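PDB 3BRN: lipocalin, which binds serotonin in the pocket of its lipocalin beta barrel and probably serves as a tick amine-binding protein. Local coordinates for residues Thr56-Gly61 with Ile82-Ala87; Asp106-Pro111 with Glu116-Ser121; Ala123-Ser128 with Trp149-Pro154. All blocks are in the same frame, centred on the assembly; numbering follows the deposited sequence.

Contacts 1 and 2 form two parts of the wall of one serotonin pocket, and contact 3 lies outside it. The centres of contacts 1 and 2 are about 14 Å apart, with the ligand spanning the interval: Phe58, Ile82 and Val84 of contact 1 meet its hydroxyl-bearing ring, while Asp106, Met108 and Trp118 of contact 2 meet its amine and its pyrrole end. The two also touch directly, Ile82 CD1 lying 3.6 Å from Met108 CE. Contact 3, centred about 14 Å from contact 2, joins it where Ile124 CD1 comes within 3.6 Å of Val119 CB. Contacts 1 and 3 do not touch, with nearest atoms about 9 Å apart.

Contact 1: Thr56-Gly61 with Ile82-Ala87; sequences TSFTYG and IEVTGA. With SRO (serotonin), chain C.
Phe58 and Tyr60 both carry CG between the backbone N and the carbonyl carbon (chi1 72° and 73°), and from neighbouring inward-pointing positions on one strand the two rings reach toward 82-87. The strands themselves are well separated, with CA atoms of Phe58 and Val84 9.7 Å apart, so the gap is spanned mainly by the side chains of Phe58 and Tyr60.

Phe58 offers its CZ to Val84 CG2 at 4.0 Å, the two side chains crossing at about a right angle. The same methyl also faces the ligand, Val84 CG2 lying 3.8 Å from serotonin CH2, and Ile82 CG2 meets the same ligand atom from the next inward position. Over one face of the Phe58 ring, displaced toward its rim, sits the serotonin hydroxyl, its OH 3.5 Å from Phe58 CD2. Within these two segments the hydroxyl-bearing ring thus meets methyls of Ile82 and Val84, and the hydroxyl the face of Phe58.

Tyr60 works farther along the strand, where 82-87 has turned out of its strand. Its CZ packs 3.8 Å from Ala87 CB, and its OH comes 3.3 Å from Ala87 O. Ala87 is held in turn through its backbone N by Ser92 OG, while Val43 on strand 42-44 touches the side chains of both Phe58 and Tyr60.

Phe58 and Val84, on strands separated by strand 67-78, meet through the interior, as is characteristic of a lipocalin ligand pocket.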
loop_
_atom_site.group_PDB
_atom_site.type_symbol
_atom_site.label_atom_id
_atom_site.label_comp_id
_atom_site.label_asym_id
_atom_site.label_seq_id
_atom_site.Cartn_x
_atom_site.Cartn_y
_atom_site.Cartn_z
ATOM N N THR A 56 -3.458 4.890 -14.995
ATOM C CA THR A 56 -3.912 3.546 -15.334
ATOM C C THR A 56 -5.000 3.127 -14.362
ATOM O O THR A 56 -5.206 3.785 -13.345
ATOM C CB THR A 56 -2.753 2.525 -15.270
ATOM O OG1 THR A 56 -3.069 1.371 -16.059
ATOM C CG2 THR A 56 -2.496 2.097 -13.827
ATOM N N SER A 57 -5.771 2.113 -14.738
ATOM C CA SER A 57 -6.784 1.553 -13.847
ATOM C C SER A 57 -6.120 0.573 -12.907
ATOM O O SER A 57 -5.141 -0.077 -13.272
ATOM C CB SER A 57 -7.850 0.788 -14.654
ATOM O OG SER A 57 -8.534 1.630 -15.559
ATOM N N PHE A 58 -6.690 0.412 -11.712
ATOM C CA PHE A 58 -6.235 -0.628 -10.808
ATOM C C PHE A 58 -7.407 -1.093 -9.976
ATOM O O PHE A 58 -8.410 -0.388 -9.859
ATOM C CB PHE A 58 -5.095 -0.138 -9.904
ATOM C CG PHE A 58 -5.534 0.828 -8.842
ATOM C CD1 PHE A 58 -5.806 2.145 -9.161
ATOM C CD2 PHE A 58 -5.672 0.419 -7.525
ATOM C CE1 PHE A 58 -6.270 3.014 -8.212
ATOM C CE2 PHE A 58 -6.116 1.286 -6.562
ATOM C CZ PHE A 58 -6.390 2.603 -6.895
ATOM N N THR A 59 -7.334 -2.338 -9.534
ATOM C CA THR A 59 -8.375 -2.924 -8.698
ATOM C C THR A 59 -8.002 -2.772 -7.226
ATOM O O THR A 59 -6.825 -2.843 -6.865
ATOM C CB THR A 59 -8.565 -4.411 -9.024
ATOM O OG1 THR A 59 -8.847 -4.562 -10.424
ATOM C CG2 THR A 59 -9.710 -5.022 -8.196
ATOM N N TYR A 60 -9.006 -2.507 -6.402
ATOM C CA TYR A 60 -8.830 -2.410 -4.963
ATOM C C TYR A 60 -10.066 -2.974 -4.289
ATOM O O TYR A 60 -11.089 -3.239 -4.945
ATOM C CB TYR A 60 -8.605 -0.965 -4.537
ATOM C CG TYR A 60 -9.837 -0.103 -4.598
ATOM C CD1 TYR A 60 -10.203 0.528 -5.778
ATOM C CD2 TYR A 60 -10.614 0.126 -3.458
ATOM C CE1 TYR A 60 -11.337 1.312 -5.846
ATOM C CE2 TYR A 60 -11.742 0.929 -3.514
ATOM C CZ TYR A 60 -12.100 1.517 -4.719
ATOM O OH TYR A 60 -13.202 2.348 -4.797
ATOM N N GLY A 61 -9.930 -3.322 -3.022
ATOM C CA GLY A 61 -11.032 -3.971 -2.348
ATOM C C GLY A 61 -10.817 -4.180 -0.878
ATOM O O GLY A 61 -9.980 -3.537 -0.247
ATOM N N ILE A 82 1.590 8.962 -5.512
ATOM C CA ILE A 82 0.557 8.080 -6.057
ATOM C C ILE A 82 -0.772 8.808 -5.901
ATOM O O ILE A 82 -1.208 9.089 -4.782
ATOM C CB ILE A 82 0.478 6.735 -5.287
ATOM C CG1 ILE A 82 1.782 5.944 -5.452
ATOM C CG2 ILE A 82 -0.722 5.881 -5.773
ATOM C CD1 ILE A 82 1.889 4.746 -4.509
ATOM N N GLU A 83 -1.313 9.267 -7.024
ATOM C CA GLU A 83 -2.539 10.061 -7.011
ATOM C C GLU A 83 -3.719 9.223 -7.457
ATOM O O GLU A 83 -3.735 8.707 -8.572
ATOM C CB GLU A 83 -2.396 11.280 -7.924
ATOM C CG GLU A 83 -3.652 12.138 -7.983
ATOM C CD GLU A 83 -3.954 12.827 -6.662
ATOM O OE1 GLU A 83 -2.998 13.249 -5.983
ATOM O OE2 GLU A 83 -5.147 12.977 -6.323
ATOM N N VAL A 84 -4.688 9.046 -6.562
ATOM C CA VAL A 84 -5.808 8.170 -6.823
ATOM C C VAL A 84 -7.084 8.988 -7.036
ATOM O O VAL A 84 -7.286 10.015 -6.375
ATOM C CB VAL A 84 -6.024 7.139 -5.683
ATOM C CG1 VAL A 84 -7.374 6.462 -5.832
ATOM C CG2 VAL A 84 -4.917 6.106 -5.688
ATOM N N THR A 85 -7.801 8.650 -8.107
ATOM C CA THR A 85 -9.064 9.311 -8.452
ATOM C C THR A 85 -10.150 8.265 -8.689
ATOM O O THR A 85 -9.920 7.257 -9.362
ATOM C CB THR A 85 -8.914 10.202 -9.724
ATOM O OG1 THR A 85 -8.083 9.543 -10.681
ATOM C CG2 THR A 85 -8.275 11.498 -9.386
ATOM N N GLY A 86 -11.312 8.458 -8.077
ATOM C CA GLY A 86 -12.437 7.551 -8.309
ATOM C C GLY A 86 -12.507 6.334 -7.406
ATOM O O GLY A 86 -13.169 5.341 -7.736
ATOM N N ALA A 87 -11.922 6.447 -6.217
ATOM C CA ALA A 87 -11.918 5.349 -5.261
ATOM C C ALA A 87 -12.730 5.700 -4.013
ATOM O O ALA A 87 -12.658 5.007 -2.994
ATOM C CB ALA A 87 -10.480 4.970 -4.892
HETATM O OH SRO C . -2.339 1.440 -6.929
HETATM C CZ3 SRO C . -2.118 1.885 -5.648
HETATM C CH2 SRO C . -2.866 2.974 -5.209
HETATM C CZ2 SRO C . -2.777 3.400 -3.881
HETATM C CE2 SRO C . -1.870 2.740 -3.067
HETATM N NE1 SRO C . -1.464 2.893 -1.781
HETATM C CD1 SRO C . -0.550 1.940 -1.483
HETATM C CG SRO C . -0.330 1.162 -2.621
HETATM C CD2 SRO C . -1.152 1.689 -3.614
HETATM C CE3 SRO C . -1.279 1.289 -4.854
HETATM C CB SRO C . 0.643 0.016 -2.739
HETATM C CA SRO C . 1.784 0.379 -3.709
HETATM N NZ SRO C . 2.611 -0.813 -3.926
#

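Contact 2: Asp106-Pro111 with Glu116-Ser121. With SRO (serotonin), chain C.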
loop_
_atom_site.group_PDB
_atom_site.type_symbol
_atom_site.label_atom_id
_atom_site.label_comp_id
_atom_site.label_asym_id
_atom_site.label_seq_id
_atom_site.Cartn_x
_atom_site.Cartn_y
_atom_site.Cartn_z
ATOM N N ASP A 106 5.833 -1.298 1.302
ATOM C CA ASP A 106 5.938 0.131 1.153
ATOM C C ASP A 106 5.579 0.792 2.460
ATOM O O ASP A 106 4.743 0.295 3.171
ATOM C CB ASP A 106 4.932 0.664 0.160
ATOM C CG ASP A 106 4.897 -0.089 -1.111
ATOM O OD1 ASP A 106 5.866 -0.080 -1.846
ATOM O OD2 ASP A 106 3.855 -0.630 -1.399
ATOM N N VAL A 107 6.137 1.952 2.736
ATOM C CA VAL A 107 5.594 2.816 3.779
ATOM C C VAL A 107 5.129 4.120 3.125
ATOM O O VAL A 107 5.890 4.756 2.413
ATOM C CB VAL A 107 6.660 3.120 4.839
ATOM C CG1 VAL A 107 6.101 4.129 5.884
ATOM C CG2 VAL A 107 7.118 1.801 5.484
ATOM N N MET A 108 3.889 4.518 3.401
ATOM C CA MET A 108 3.276 5.650 2.739
ATOM C C MET A 108 2.850 6.685 3.777
ATOM O O MET A 108 2.537 6.344 4.928
ATOM C CB MET A 108 1.981 5.202 2.029
ATOM C CG MET A 108 2.120 4.039 1.059
ATOM S SD MET A 108 3.308 4.328 -0.248
ATOM C CE MET A 108 2.750 3.091 -1.430
ATOM N N ARG A 109 2.644 7.906 3.293
ATOM C CA ARG A 109 1.758 8.843 3.981
ATOM C C ARG A 109 0.465 8.860 3.146
ATOM O O ARG A 109 0.508 9.182 1.971
ATOM C CB ARG A 109 2.363 10.248 4.027
ATOM C CG ARG A 109 1.525 11.236 4.855
ATOM C CD ARG A 109 2.156 12.639 4.886
ATOM N NE ARG A 109 3.462 12.605 5.538
ATOM C CZ ARG A 109 4.623 12.855 4.937
ATOM N NH1 ARG A 109 4.660 13.310 3.688
ATOM N NH2 ARG A 109 5.753 12.682 5.611
ATOM N N GLY A 110 -0.648 8.426 3.727
ATOM C CA GLY A 110 -1.942 8.380 3.019
ATOM C C GLY A 110 -2.543 9.765 2.842
ATOM O O GLY A 110 -2.011 10.748 3.355
ATOM N N PRO A 111 -3.627 9.871 2.061
ATOM C CA PRO A 111 -4.128 11.213 1.719
ATOM C C PRO A 111 -4.584 12.053 2.920
ATOM O O PRO A 111 -4.336 13.257 2.942
ATOM C CB PRO A 111 -5.295 10.926 0.753
ATOM C CG PRO A 111 -5.062 9.571 0.259
ATOM C CD PRO A 111 -4.343 8.809 1.329
ATOM N N GLU A 116 1.081 4.520 6.769
ATOM C CA GLU A 116 0.575 3.229 6.301
ATOM C C GLU A 116 1.711 2.284 5.975
ATOM O O GLU A 116 2.677 2.667 5.312
ATOM C CB GLU A 116 -0.258 3.425 5.030
ATOM C CG GLU A 116 -1.509 4.282 5.255
ATOM C CD GLU A 116 -2.299 4.517 3.977
ATOM O OE1 GLU A 116 -1.762 4.232 2.879
ATOM O OE2 GLU A 116 -3.414 5.080 4.067
ATOM N N LEU A 117 1.524 1.022 6.324
ATOM C CA LEU A 117 2.432 -0.018 5.875
ATOM C C LEU A 117 1.647 -0.947 4.960
ATOM O O LEU A 117 0.678 -1.562 5.393
ATOM C CB LEU A 117 2.965 -0.798 7.083
ATOM C CG LEU A 117 3.787 -2.058 6.795
ATOM C CD1 LEU A 117 5.070 -1.721 6.061
ATOM C CD2 LEU A 117 4.093 -2.777 8.108
ATOM N N TRP A 118 2.094 -1.078 3.731
ATOM C CA TRP A 118 1.492 -1.974 2.780
ATOM C C TRP A 118 2.425 -3.127 2.522
ATOM O O TRP A 118 3.588 -2.929 2.412
ATOM C CB TRP A 118 1.155 -1.247 1.504
ATOM C CG TRP A 118 0.139 -0.213 1.576
ATOM C CD1 TRP A 118 0.300 1.019 2.025
ATOM C CD2 TRP A 118 -1.213 -0.321 1.181
ATOM N NE1 TRP A 118 -0.842 1.712 1.941
ATOM C CE2 TRP A 118 -1.808 0.901 1.431
ATOM C CE3 TRP A 118 -1.986 -1.337 0.649
ATOM C CZ2 TRP A 118 -3.125 1.150 1.132
ATOM C CZ3 TRP A 118 -3.289 -1.084 0.375
ATOM C CH2 TRP A 118 -3.846 0.135 0.603
ATOM N N VAL A 119 1.909 -4.346 2.482
ATOM C CA VAL A 119 2.764 -5.522 2.285
ATOM C C VAL A 119 2.237 -6.412 1.166
ATOM O O VAL A 119 1.034 -6.655 1.067
ATOM C CB VAL A 119 2.954 -6.342 3.587
ATOM C CG1 VAL A 119 4.017 -7.435 3.387
ATOM C CG2 VAL A 119 3.347 -5.435 4.737
ATOM N N HIS A 120 3.140 -6.792 0.261
ATOM C CA HIS A 120 2.812 -7.642 -0.877
ATOM C C HIS A 120 2.273 -9.002 -0.424
ATOM O O HIS A 120 2.732 -9.554 0.572
ATOM C CB HIS A 120 4.061 -7.836 -1.744
ATOM C CG HIS A 120 3.781 -8.448 -3.077
ATOM N ND1 HIS A 120 3.950 -9.792 -3.324
ATOM C CD2 HIS A 120 3.265 -7.917 -4.210
ATOM C CE1 HIS A 120 3.533 -10.067 -4.547
ATOM N NE2 HIS A 120 3.114 -8.948 -5.106
ATOM N N SER A 121 1.302 -9.535 -1.164
ATOM C CA SER A 121 0.717 -10.843 -0.851
ATOM C C SER A 121 1.761 -11.958 -0.655
ATOM O O SER A 121 1.591 -12.828 0.195
ATOM C CB SER A 121 -0.307 -11.244 -1.910
ATOM O OG SER A 121 0.201 -10.995 -3.212
HETATM O OH SRO C . -2.339 1.440 -6.929
HETATM C CZ3 SRO C . -2.118 1.885 -5.648
HETATM C CH2 SRO C . -2.866 2.974 -5.209
HETATM C CZ2 SRO C . -2.777 3.400 -3.881
HETATM C CE2 SRO C . -1.870 2.740 -3.067
HETATM N NE1 SRO C . -1.464 2.893 -1.781
HETATM C CD1 SRO C . -0.550 1.940 -1.483
HETATM C CG SRO C . -0.330 1.162 -2.621
HETATM C CD2 SRO C . -1.152 1.689 -3.614
HETATM C CE3 SRO C . -1.279 1.289 -4.854
HETATM C CB SRO C . 0.643 0.016 -2.739
HETATM C CA SRO C . 1.784 0.379 -3.709
HETATM N NZ SRO C . 2.611 -0.813 -3.926
#
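Asp106 and Trp118, Val107 and Leu117, and Met108 and Glu116 are the facing pairs of an antiparallel beta hairpin, part of the lipocalin barrel wall. The strand axes approach to 4.8 Å, and the angle of 147° between their directions is consistent with the twist of strands in a closed barrel.

Backbone hydrogen bonds come in two reciprocal sets. Asp106 and Trp118 exchange N-H and C=O at 3.0 Å each way between N and O; Met108 and Glu116 also bond in both directions, but the bond from Glu116 N to Met108 O is less straight, 142° at the hydrogen. The Val107-Leu117 pair between them is non-hydrogen-bonded, and here CA-H...O contacts run from Val107 CA to Glu116 O and from Leu117 CA to Asp106 O.

Apolar packing differs on the two faces. Val107 CG2 touches Leu117 CD1 on the outer one, which helix 131-140 covers through Cys132. On the pocket side Met108 CG, beside the backbone N (chi1 -54°), lies 3.7 Å from Trp118 CD1; the bend at chi2 then helps to carry CE on to serotonin, where it is 3.5 Å from serotonin CD1.

Ligand contacts are both aromatic and polar. Serotonin CD1 stands over the centre of the indole of Trp118, 3.3 Å from CE2. Asp106 OD2 accepts a hydrogen bond of 2.8 Å from the amine NZ, probably strengthened by opposite charges, while Ser100 OG holds OD1 and so helps to fix the carboxylate.

One polar bond helps to fix the rotation of the indole. Trp118 NE1 donates to Glu116 OE1 at 2.8 Å; the acceptor lies in the ring plane, yet the N-H arrives from above the carboxylate plane, and Asn114 ND2 binds OE2.

Contact 3: Ala123-Ser128 with Trp149-Pro154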
loop_
_atom_site.group_PDB
_atom_site.type_symbol
_atom_site.label_atom_id
_atom_site.label_comp_id
_atom_site.label_asym_id
_atom_site.label_seq_id
_atom_site.Cartn_x
_atom_site.Cartn_y
_atom_site.Cartn_z
ATOM N N ALA A 123 4.547 -11.654 0.869
ATOM C CA ALA A 123 5.301 -11.472 2.105
ATOM C C ALA A 123 4.423 -11.248 3.331
ATOM O O ALA A 123 4.926 -11.116 4.436
ATOM C CB ALA A 123 6.317 -10.329 1.960
ATOM N N ILE A 124 3.112 -11.266 3.142
ATOM C CA ILE A 124 2.196 -10.851 4.196
ATOM C C ILE A 124 2.197 -11.755 5.441
ATOM O O ILE A 124 2.015 -11.273 6.559
ATOM C CB ILE A 124 0.771 -10.642 3.644
ATOM C CG1 ILE A 124 -0.103 -9.874 4.640
ATOM C CG2 ILE A 124 0.157 -11.987 3.233
ATOM C CD1 ILE A 124 0.205 -8.391 4.746
ATOM N N ASN A 125 2.471 -13.046 5.264
ATOM C CA ASN A 125 2.483 -13.987 6.398
ATOM C C ASN A 125 3.833 -14.107 7.113
ATOM O O ASN A 125 3.996 -14.944 8.005
ATOM C CB ASN A 125 1.992 -15.383 5.971
ATOM C CG ASN A 125 0.547 -15.377 5.498
ATOM O OD1 ASN A 125 0.281 -15.343 4.298
ATOM N ND2 ASN A 125 -0.389 -15.308 6.439
ATOM N N LEU A 126 4.794 -13.264 6.745
ATOM C CA LEU A 126 6.097 -13.298 7.405
ATOM C C LEU A 126 5.991 -12.786 8.834
ATOM O O LEU A 126 5.022 -12.113 9.194
ATOM C CB LEU A 126 7.157 -12.510 6.622
ATOM C CG LEU A 126 7.507 -12.951 5.194
ATOM C CD1 LEU A 126 8.740 -12.212 4.723
ATOM C CD2 LEU A 126 7.721 -14.453 5.087
ATOM N N GLN A 127 6.963 -13.147 9.662
ATOM C CA GLN A 127 6.961 -12.723 11.057
ATOM C C GLN A 127 7.437 -11.284 11.236
ATOM O O GLN A 127 7.124 -10.639 12.238
ATOM C CB GLN A 127 7.781 -13.680 11.924
ATOM C CG GLN A 127 7.188 -15.077 12.001
ATOM C CD GLN A 127 5.690 -15.049 12.258
ATOM O OE1 GLN A 127 5.235 -14.603 13.312
ATOM N NE2 GLN A 127 4.916 -15.514 11.285
ATOM N N SER A 128 8.185 -10.777 10.262
ATOM C CA SER A 128 8.675 -9.403 10.328
ATOM C C SER A 128 8.841 -8.852 8.923
ATOM O O SER A 128 9.266 -9.565 8.019
ATOM C CB SER A 128 10.006 -9.334 11.081
ATOM O OG SER A 128 11.056 -9.881 10.302
ATOM N N TRP A 149 -4.754 -5.979 8.403
ATOM C CA TRP A 149 -4.697 -7.333 7.874
ATOM C C TRP A 149 -4.648 -8.286 9.040
ATOM O O TRP A 149 -4.052 -7.973 10.074
ATOM C CB TRP A 149 -3.445 -7.541 7.034
ATOM C CG TRP A 149 -3.258 -8.986 6.635
ATOM C CD1 TRP A 149 -3.896 -9.645 5.620
ATOM C CD2 TRP A 149 -2.427 -9.962 7.286
ATOM N NE1 TRP A 149 -3.483 -10.962 5.579
ATOM C CE2 TRP A 149 -2.574 -11.173 6.581
ATOM C CE3 TRP A 149 -1.553 -9.918 8.377
ATOM C CZ2 TRP A 149 -1.854 -12.310 6.907
ATOM C CZ3 TRP A 149 -0.875 -11.066 8.726
ATOM C CH2 TRP A 149 -1.052 -12.252 8.014
ATOM N N GLN A 150 -5.382 -9.386 8.908
ATOM C CA GLN A 150 -5.372 -10.468 9.874
ATOM C C GLN A 150 -5.240 -11.778 9.118
ATOM O O GLN A 150 -5.563 -11.859 7.942
ATOM C CB GLN A 150 -6.663 -10.481 10.702
ATOM C CG GLN A 150 -6.706 -9.411 11.770
ATOM C CD GLN A 150 -5.436 -9.394 12.597
ATOM O OE1 GLN A 150 -5.120 -10.526 13.214
ATOM N NE2 GLN A 150 -4.691 -8.410 12.592
ATOM N N THR A 151 -4.652 -12.763 9.770
ATOM C CA THR A 151 -4.401 -14.057 9.158
ATOM C C THR A 151 -5.651 -14.715 8.560
ATOM O O THR A 151 -5.545 -15.578 7.679
ATOM C CB THR A 151 -3.726 -14.992 10.175
ATOM O OG1 THR A 151 -3.350 -16.210 9.530
ATOM C CG2 THR A 151 -4.657 -15.291 11.320
ATOM N N TYR A 152 -6.831 -14.291 9.017
ATOM C CA TYR A 152 -8.103 -14.810 8.503
ATOM C C TYR A 152 -8.524 -14.148 7.196
ATOM O O TYR A 152 -9.532 -14.538 6.604
ATOM C CB TYR A 152 -9.227 -14.636 9.536
ATOM C CG TYR A 152 -9.686 -13.197 9.697
ATOM C CD1 TYR A 152 -9.259 -12.423 10.772
ATOM C CD2 TYR A 152 -10.487 -12.592 8.736
ATOM C CE1 TYR A 152 -9.647 -11.099 10.904
ATOM C CE2 TYR A 152 -10.854 -11.252 8.839
ATOM C CZ TYR A 152 -10.433 -10.513 9.927
ATOM O OH TYR A 152 -10.823 -9.192 10.052
ATOM N N CYS A 153 -7.810 -13.100 6.783
ATOM C CA CYS A 153 -8.120 -12.426 5.521
ATOM C C CYS A 153 -7.995 -13.398 4.343
ATOM O O CYS A 153 -7.003 -14.110 4.228
ATOM C CB CYS A 153 -7.174 -11.229 5.297
ATOM S SG CYS A 153 -7.499 -9.763 6.337
ATOM N N PRO A 154 -8.979 -13.397 3.429
ATOM C CA PRO A 154 -8.821 -14.263 2.263
ATOM C C PRO A 154 -7.591 -13.872 1.433
ATOM O O PRO A 154 -6.998 -12.812 1.672
ATOM C CB PRO A 154 -10.112 -14.022 1.460
ATOM C CG PRO A 154 -11.075 -13.403 2.428
ATOM C CD PRO A 154 -10.219 -12.607 3.376
HETATM O O HOH W 1 -3.178 -16.011 6.135
#
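Ile124 lies over one face of the Trp149 indole and Asn125 meets its edge, an embrace between two loops, each with a type I beta turn, on the outside of the lipocalin barrel. The overlap with Ile124 is a CH-pi contact: CG1 stands 3.5 Å from the centroid of the five-membered ring, only 14° off the ring normal. Ile124 gets there with CG1 turned anti to the backbone N (chi1 -165°), its branch reaching out of the turn onto the ring, where CG1 is 3.4 Å from CE2. Backbone also takes part, since Ile124 O is 3.5 Å from Trp149 CH2.

On the opposite face of the indole lies the backbone N of Thr151, offset toward the rim, so the second face is partly backed by its own loop. Tyr28 and Arg30 of strand 26-32 contact both Ile124 and Trp149, fitting the pair against the barrel, and farther along the disulfide of Cys153 with Cys40 ties the second loop down.

Asn125 brings its amide in at the six-membered end, amide and ring planes 73° apart, with ND2 in the ring plane 3.4 Å from CZ2. That same ND2 donates to a water, 2.9 Å from its oxygen, which passes a hydrogen bond on to Thr151 O.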